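Local coordinates for protein CyaB (Pseudomonas aeruginosa, PDB 3R5G) that probably makes cyclic AMP from ATP as an adenylyl cyclase, represented here by the catalytic domain of a longer membrane protein, at residues A74-I86 against I154-I168. Numbering follows the deposited sequence.
Sequences AKKDAVAAVSMGI and ILISHETYSLIKDVI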
ATOM      1  N   ALA A  74      -4.664   1.773 -25.917  1.00 16.07           N
ATOM      2  CA  ALA A  74      -4.047   0.834 -24.952  1.00 15.94           C
ATOM      3  C   ALA A  74      -2.553   0.771 -25.240  1.00 15.75           C
ATOM      4  O   ALA A  74      -1.752   0.775 -24.285  1.00 12.74           O
ATOM      5  CB  ALA A  74      -4.631  -0.539 -25.136  1.00 17.27           C
ATOM      6  N   LYS A  75      -2.148   0.747 -26.505  1.00 14.61           N
ATOM      7  CA  LYS A  75      -0.704   0.583 -26.812  1.00 13.69           C
ATOM      8  C   LYS A  75       0.086   1.803 -26.388  1.00 13.98           C
ATOM      9  O   LYS A  75       1.108   1.678 -25.700  1.00 13.22           O
ATOM     10  CB  LYS A  75      -0.556   0.360 -28.296  1.00 14.10           C
ATOM     11  CG  LYS A  75       0.782   0.390 -28.786  1.00 20.59           C
ATOM     12  CD  LYS A  75       0.952  -0.365 -30.148  1.00 26.45           C
ATOM     13  CE  LYS A  75       2.425  -0.370 -30.478  1.00 30.58           C
ATOM     14  NZ  LYS A  75       2.737  -0.496 -31.945  1.00 34.97           N
ATOM     15  N   LYS A  76      -0.318   3.003 -26.783  1.00 12.55           N
ATOM     16  CA  LYS A  76       0.420   4.189 -26.347  1.00 13.54           C
ATOM     17  C   LYS A  76       0.358   4.435 -24.857  1.00 12.69           C
ATOM     18  O   LYS A  76       1.331   4.902 -24.290  1.00 13.26           O
ATOM     19  CB  LYS A  76      -0.040   5.502 -27.086  1.00 14.93           C
ATOM     20  CG  LYS A  76       0.424   5.502 -28.511  1.00 19.20           C
ATOM     21  CD  LYS A  76      -0.046   6.902 -29.148  1.00 25.47           C
ATOM     22  CE  LYS A  76       0.016   6.909 -30.644  1.00 33.83           C
ATOM     23  NZ  LYS A  76       1.309   6.418 -31.226  1.00 35.38           N
ATOM     24  N   ASP A  77      -0.711   4.024 -24.201  1.00 12.55           N
ATOM     25  CA  ASP A  77      -0.778   4.186 -22.747  1.00 13.07           C
ATOM     26  C   ASP A  77       0.301   3.280 -22.090  1.00 11.20           C
ATOM     27  O   ASP A  77       0.963   3.693 -21.153  1.00 11.44           O
ATOM     28  CB  ASP A  77      -2.183   3.853 -22.150  1.00 12.28           C
ATOM     29  CG  ASP A  77      -3.285   4.828 -22.541  1.00 15.56           C
ATOM     30  OD1 ASP A  77      -3.008   5.957 -22.955  1.00 14.70           O
ATOM     31  OD2 ASP A  77      -4.437   4.448 -22.400  1.00 17.29           O
ATOM     32  N   ALA A  78       0.390   2.076 -22.593  1.00 10.75           N
ATOM     33  CA  ALA A  78       1.408   1.124 -22.058  1.00 10.40           C
ATOM     34  C   ALA A  78       2.810   1.571 -22.405  1.00 10.21           C
ATOM     35  O   ALA A  78       3.695   1.511 -21.509  1.00  9.61           O
ATOM     36  CB  ALA A  78       1.147  -0.272 -22.630  1.00 10.79           C
ATOM     37  N   VAL A  79       3.054   1.984 -23.656  1.00  9.86           N
ATOM     38  CA  VAL A  79       4.375   2.506 -23.990  1.00  9.09           C
ATOM     39  C   VAL A  79       4.707   3.705 -23.069  1.00  7.66           C
ATOM     40  O   VAL A  79       5.849   3.854 -22.612  1.00  8.98           O
ATOM     41  CB  VAL A  79       4.441   2.913 -25.436  1.00  9.09           C
ATOM     42  CG1 VAL A  79       5.723   3.672 -25.784  1.00 12.69           C
ATOM     43  CG2 VAL A  79       4.366   1.607 -26.257  1.00 11.22           C
ATOM     44  N   ALA A  80       3.722   4.621 -22.847  1.00  9.38           N
ATOM     45  CA  ALA A  80       4.012   5.751 -21.996  1.00  9.76           C
ATOM     46  C   ALA A  80       4.397   5.371 -20.540  1.00  8.46           C
ATOM     47  O   ALA A  80       5.397   5.892 -19.952  1.00  9.15           O
ATOM     48  CB  ALA A  80       2.778   6.712 -21.989  1.00 10.89           C
ATOM     49  N   ALA A  81       3.659   4.352 -19.993  1.00  7.17           N
ATOM     50  CA  ALA A  81       3.921   3.964 -18.619  1.00  8.30           C
ATOM     51  C   ALA A  81       5.346   3.356 -18.576  1.00  8.55           C
ATOM     52  O   ALA A  81       6.053   3.608 -17.646  1.00  7.88           O
ATOM     53  CB  ALA A  81       2.926   2.867 -18.202  1.00  8.50           C
ATOM     54  N   VAL A  82       5.664   2.449 -19.477  1.00  7.62           N
ATOM     55  CA  VAL A  82       7.015   1.795 -19.366  1.00  7.56           C
ATOM     56  C   VAL A  82       8.122   2.785 -19.649  1.00  7.92           C
ATOM     57  O   VAL A  82       9.194   2.699 -19.014  1.00  9.03           O
ATOM     58  CB  VAL A  82       6.998   0.618 -20.307  1.00  7.77           C
ATOM     59  CG1 VAL A  82       8.357  -0.189 -20.323  1.00 10.46           C
ATOM     60  CG2 VAL A  82       5.965  -0.408 -19.794  1.00  9.53           C
ATOM     61  N   SER A  83       7.912   3.688 -20.618  1.00  8.74           N
ATOM     62  CA  SER A  83       8.910   4.719 -20.938  1.00  8.90           C
ATOM     63  C   SER A  83       9.096   5.606 -19.754  1.00  8.76           C
ATOM     64  O   SER A  83      10.240   6.014 -19.465  1.00  9.22           O
ATOM     65  CB  SER A  83       8.488   5.524 -22.209  1.00  9.58           C
ATOM     66  OG  SER A  83       8.360   4.632 -23.310  1.00 10.42           O
ATOM     67  N   MET A  84       8.024   5.945 -19.000  1.00  8.74           N
ATOM     68  CA  MET A  84       8.158   6.696 -17.771  1.00  9.10           C
ATOM     69  C   MET A  84       9.048   5.941 -16.783  1.00  9.56           C
ATOM     70  O   MET A  84       9.975   6.516 -16.168  1.00  9.40           O
ATOM     71  CB  MET A  84       6.749   6.928 -17.269  1.00  7.80           C
ATOM     72  CG  MET A  84       6.754   7.626 -15.933  1.00 11.57           C
ATOM     73  SD  MET A  84       5.234   7.564 -14.990  1.00 10.56           S
ATOM     74  CE  MET A  84       5.337   5.776 -14.578  1.00 10.16           C
ATOM     75  N   GLY A  85       8.812   4.636 -16.670  1.00  8.14           N
ATOM     76  CA  GLY A  85       9.667   3.871 -15.742  1.00  8.63           C
ATOM     77  C   GLY A  85      11.130   3.853 -16.151  1.00  6.63           C
ATOM     78  O   GLY A  85      11.983   4.007 -15.266  1.00  8.67           O
ATOM     79  N   ILE A  86      11.402   3.721 -17.461  1.00  7.40           N
ATOM     80  CA  ILE A  86      12.773   3.779 -17.967  1.00  7.78           C
ATOM     81  C   ILE A  86      13.431   5.111 -17.558  1.00  8.92           C
ATOM     82  O   ILE A  86      14.575   5.172 -17.068  1.00  9.23           O
ATOM     83  CB  ILE A  86      12.848   3.552 -19.425  1.00  8.38           C
ATOM     84  CG1 ILE A  86      12.545   2.052 -19.742  1.00  9.40           C
ATOM     85  CG2 ILE A  86      14.217   4.021 -20.023  1.00 10.25           C
ATOM     86  CD1 ILE A  86      12.203   1.802 -21.225  1.00  9.85           C
ATOM     87  N   ILE A 154      12.608  -3.342 -13.889  1.00  9.91           N
ATOM     88  CA  ILE A 154      11.257  -3.029 -14.211  1.00  9.37           C
ATOM     89  C   ILE A 154      10.653  -4.332 -14.705  1.00  9.24           C
ATOM     90  O   ILE A 154      10.998  -4.867 -15.817  1.00 11.60           O
ATOM     91  CB  ILE A 154      11.204  -2.028 -15.373  1.00 10.55           C
ATOM     92  CG1 ILE A 154      11.886  -0.801 -14.952  1.00  9.59           C
ATOM     93  CG2 ILE A 154       9.737  -1.734 -15.736  1.00 12.28           C
ATOM     94  CD1 ILE A 154      12.033   0.308 -16.077  1.00  9.35           C
ATOM     95  N   LEU A 155       9.691  -4.803 -13.964  1.00  8.92           N
ATOM     96  CA  LEU A 155       9.024  -6.074 -14.332  1.00  9.82           C
ATOM     97  C   LEU A 155       7.660  -5.809 -14.905  1.00  9.78           C
ATOM     98  O   LEU A 155       6.886  -4.989 -14.299  1.00 10.95           O
ATOM     99  CB  LEU A 155       8.802  -7.020 -13.147  1.00 11.70           C
ATOM    100  CG  LEU A 155      10.053  -7.650 -12.553  1.00 14.82           C
ATOM    101  CD1 LEU A 155       9.644  -8.784 -11.571  1.00 15.26           C
ATOM    102  CD2 LEU A 155      10.824  -8.327 -13.682  1.00 16.18           C
ATOM    103  N   ILE A 156       7.249  -6.401 -16.018  1.00  8.18           N
ATOM    104  CA  ILE A 156       5.956  -6.176 -16.598  1.00  8.28           C
ATOM    105  C   ILE A 156       5.296  -7.528 -16.878  1.00  8.99           C
ATOM    106  O   ILE A 156       5.999  -8.584 -16.999  1.00 10.72           O
ATOM    107  CB  ILE A 156       6.117  -5.413 -17.947  1.00  8.68           C
ATOM    108  CG1 ILE A 156       6.856  -6.190 -19.073  1.00  8.67           C
ATOM    109  CG2 ILE A 156       6.825  -4.105 -17.659  1.00  9.89           C
ATOM    110  CD1 ILE A 156       6.794  -5.537 -20.461  1.00 12.26           C
ATOM    111  N   SER A 157       4.007  -7.534 -16.997  1.00  9.21           N
ATOM    112  CA  SER A 157       3.241  -8.742 -17.362  1.00  9.49           C
ATOM    113  C   SER A 157       3.218  -8.918 -18.849  1.00 11.37           C
ATOM    114  O   SER A 157       3.646  -8.099 -19.673  1.00 11.86           O
ATOM    115  CB  SER A 157       1.849  -8.576 -16.794  1.00 13.25           C
ATOM    116  OG  SER A 157       1.205  -7.534 -17.572  1.00 11.95           O
ATOM    117  N   HIS A 158       2.734 -10.092 -19.251  1.00 12.08           N
ATOM    118  CA  HIS A 158       2.592 -10.392 -20.652  1.00 12.15           C
ATOM    119  C   HIS A 158       1.633  -9.496 -21.417  1.00 11.96           C
ATOM    120  O   HIS A 158       1.914  -9.157 -22.543  1.00 12.87           O
ATOM    121  CB  HIS A 158       2.183 -11.877 -20.780  1.00 13.13           C
ATOM    122  CG  HIS A 158       2.100 -12.319 -22.203  1.00 14.48           C
ATOM    123  ND1 HIS A 158       3.226 -12.587 -22.966  1.00 16.63           N
ATOM    124  CD2 HIS A 158       1.040 -12.436 -23.038  1.00 17.84           C
ATOM    125  CE1 HIS A 158       2.863 -12.889 -24.201  1.00 17.26           C
ATOM    126  NE2 HIS A 158       1.538 -12.825 -24.269  1.00 20.23           N
ATOM    127  N   GLU A 159       0.515  -9.111 -20.777  1.00 13.32           N
ATOM    128  CA  GLU A 159      -0.379  -8.167 -21.419  1.00 13.63           C
ATOM    129  C   GLU A 159       0.385  -6.853 -21.750  1.00 12.44           C
ATOM    130  O   GLU A 159       0.180  -6.324 -22.838  1.00 14.82           O
ATOM    131  CB  GLU A 159      -1.578  -7.887 -20.486  1.00 13.83           C
ATOM    132  CG  GLU A 159      -2.690  -7.157 -21.246  1.00 23.81           C
ATOM    133  CD  GLU A 159      -3.438  -8.098 -22.248  1.00 34.33           C
ATOM    134  OE1 GLU A 159      -3.353  -9.345 -22.118  1.00 35.88           O
ATOM    135  OE2 GLU A 159      -4.083  -7.558 -23.184  1.00 41.29           O
ATOM    136  N   THR A 160       1.187  -6.348 -20.808  1.00 11.28           N
ATOM    137  CA  THR A 160       1.891  -5.122 -21.113  1.00 10.16           C
ATOM    138  C   THR A 160       2.894  -5.381 -22.210  1.00 10.36           C
ATOM    139  O   THR A 160       3.114  -4.589 -23.107  1.00 12.19           O
ATOM    140  CB  THR A 160       2.554  -4.610 -19.837  1.00  9.16           C
ATOM    141  OG1 THR A 160       1.573  -4.390 -18.815  1.00 11.04           O
ATOM    142  CG2 THR A 160       3.303  -3.297 -20.084  1.00 10.95           C
ATOM    143  N   TYR A 161       3.698  -6.440 -22.057  1.00 10.13           N
ATOM    144  CA  TYR A 161       4.689  -6.803 -23.090  1.00 12.40           C
ATOM    145  C   TYR A 161       4.068  -6.855 -24.452  1.00 13.06           C
ATOM    146  O   TYR A 161       4.680  -6.317 -25.401  1.00 12.99           O
ATOM    147  CB  TYR A 161       5.314  -8.194 -22.702  1.00 12.80           C
ATOM    148  CG  TYR A 161       6.077  -8.791 -23.857  1.00 13.36           C
ATOM    149  CD1 TYR A 161       7.320  -8.310 -24.165  1.00 13.96           C
ATOM    150  CD2 TYR A 161       5.522  -9.860 -24.628  1.00 10.52           C
ATOM    151  CE1 TYR A 161       8.016  -8.828 -25.292  1.00 12.28           C
ATOM    152  CE2 TYR A 161       6.241 -10.383 -25.705  1.00 12.79           C
ATOM    153  CZ  TYR A 161       7.470  -9.875 -25.993  1.00 14.12           C
ATOM    154  OH  TYR A 161       8.159 -10.315 -27.093  1.00 15.66           O
ATOM    155  N   SER A 162       2.894  -7.487 -24.562  1.00 13.33           N
ATOM    156  CA  SER A 162       2.183  -7.614 -25.881  1.00 14.41           C
ATOM    157  C   SER A 162       1.944  -6.283 -26.586  1.00 14.26           C
ATOM    158  O   SER A 162       1.987  -6.216 -27.804  1.00 17.46           O
ATOM    159  CB  SER A 162       0.835  -8.326 -25.733  1.00 16.60           C
ATOM    160  OG  SER A 162       1.203  -9.646 -25.345  1.00 22.61           O
ATOM    161  N   LEU A 163       1.678  -5.254 -25.787  1.00 13.00           N
ATOM    162  CA  LEU A 163       1.458  -3.933 -26.249  1.00 14.30           C
ATOM    163  C   LEU A 163       2.692  -3.152 -26.623  1.00 13.76           C
ATOM    164  O   LEU A 163       2.646  -2.345 -27.556  1.00 15.76           O
ATOM    165  CB  LEU A 163       0.638  -3.126 -25.224  1.00 13.89           C
ATOM    166  CG  LEU A 163      -0.784  -3.675 -25.075  1.00 15.85           C
ATOM    167  CD1 LEU A 163      -1.442  -3.075 -23.878  1.00 15.37           C
ATOM    168  CD2 LEU A 163      -1.613  -3.354 -26.360  1.00 17.03           C
ATOM    169  N   ILE A 164       3.832  -3.408 -25.950  1.00 12.92           N
ATOM    170  CA  ILE A 164       4.988  -2.539 -26.086  1.00 11.81           C
ATOM    171  C   ILE A 164       6.112  -3.226 -26.931  1.00 11.25           C
ATOM    172  O   ILE A 164       7.063  -2.543 -27.249  1.00 11.91           O
ATOM    173  CB  ILE A 164       5.599  -2.051 -24.796  1.00 10.01           C
ATOM    174  CG1 ILE A 164       6.305  -3.225 -24.055  1.00 12.84           C
ATOM    175  CG2 ILE A 164       4.531  -1.431 -23.864  1.00 10.41           C
ATOM    176  CD1 ILE A 164       6.912  -2.860 -22.766  1.00 13.30           C
ATOM    177  N   LYS A 165       5.928  -4.531 -27.228  1.00 11.80           N
ATOM    178  CA  LYS A 165       7.121  -5.305 -27.718  1.00 15.09           C
ATOM    179  C   LYS A 165       7.771  -4.804 -28.981  1.00 17.99           C
ATOM    180  O   LYS A 165       8.952  -5.066 -29.134  1.00 16.48           O
ATOM    181  CB  LYS A 165       6.812  -6.800 -27.838  1.00 14.95           C
ATOM    182  CG  LYS A 165       5.704  -7.041 -28.920  1.00 17.74           C
ATOM    183  CD  LYS A 165       5.208  -8.480 -28.960  1.00 20.75           C
ATOM    184  CE  LYS A 165       4.012  -8.498 -29.908  1.00 27.66           C
ATOM    185  NZ  LYS A 165       3.379  -9.808 -30.010  1.00 30.78           N
ATOM    186  N   ASP A 166       7.064  -4.130 -29.879  1.00 14.17           N
ATOM    187  CA  ASP A 166       7.705  -3.643 -31.099  1.00 17.55           C
ATOM    188  C   ASP A 166       8.533  -2.412 -30.882  1.00 16.91           C
ATOM    189  O   ASP A 166       9.330  -2.097 -31.729  1.00 19.19           O
ATOM    190  CB  ASP A 166       6.606  -3.347 -32.120  1.00 19.23           C
ATOM    191  CG  ASP A 166       5.386  -2.589 -31.506  1.00 27.08           C
ATOM    192  OD1 ASP A 166       4.876  -2.802 -30.304  1.00 34.23           O
ATOM    193  OD2 ASP A 166       4.807  -1.809 -32.328  1.00 40.11           O
ATOM    194  N   VAL A 167       8.359  -1.710 -29.755  1.00 13.66           N
ATOM    195  CA  VAL A 167       9.068  -0.471 -29.524  1.00 15.91           C
ATOM    196  C   VAL A 167       9.934  -0.421 -28.240  1.00 15.20           C
ATOM    197  O   VAL A 167      10.754   0.451 -28.125  1.00 17.12           O
ATOM    198  CB  VAL A 167       8.166   0.726 -29.672  1.00 19.77           C
ATOM    199  CG1 VAL A 167       7.255   0.569 -30.925  1.00 25.95           C
ATOM    200  CG2 VAL A 167       7.293   0.838 -28.524  1.00 20.09           C
ATOM    201  N   ILE A 168       9.719  -1.333 -27.301  1.00 11.92           N
ATOM    202  CA  ILE A 168      10.523  -1.359 -26.112  1.00 10.86           C
ATOM    203  C   ILE A 168      11.123  -2.755 -25.982  1.00  8.95           C
ATOM    204  O   ILE A 168      10.477  -3.774 -26.096  1.00 11.44           O
ATOM    205  CB  ILE A 168       9.668  -1.034 -24.833  1.00 11.06           C
ATOM    206  CG1 ILE A 168       9.285   0.462 -24.926  1.00 13.18           C
ATOM    207  CG2 ILE A 168      10.439  -1.424 -23.540  1.00 13.09           C
ATOM    208  CD1 ILE A 168       8.375   0.962 -23.757  1.00 16.10           C
TER
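In the class III cyclase catalytic domain, helix 74-100 packs against the central sheet, and here its first turns meet strand 154-157 and the helix and loop that follow. Val82 sits in the middle. Val82 CG1 lies 3.6 Å from Ile168 CD1 and also touches Ile164 CD1. With chi1 at 180°, CG1 of Val82 turns to these two isoleucines, and CG2 is left to meet Thr160 CG2. Ile164 sends its two branches to different places: CD1 goes to Val82, while CG2 rests on the helix backbone, 3.7 Å from Val79 N. Strand 154-157 runs nearly antiparallel to helix 74-86 and pairs with strands 109-116 and 185-190 of the sheet. From this strand Ile154 CD1 reaches the backbone at Gly85, 3.7 Å from Gly85 C, where no side chain intervenes. Helix 158-164 crosses helix 74-86 at -104°. There Leu163 CB meets Ala78 CB at 3.9 Å, and Leu163 CD1 lies near Ala74 O. Val79 CG2 touches Val167 CG2, the two side chains crossing at about a right angle. At the exposed end the extended Lys75 chain passes Leu163 O. Lys75 NZ is placed 2.5 Å from Asp166 OD2; this marks a salt bridge, but its exact length is doubtful. On the sheet side, strand 6-18 covers Ala78 through Thr11.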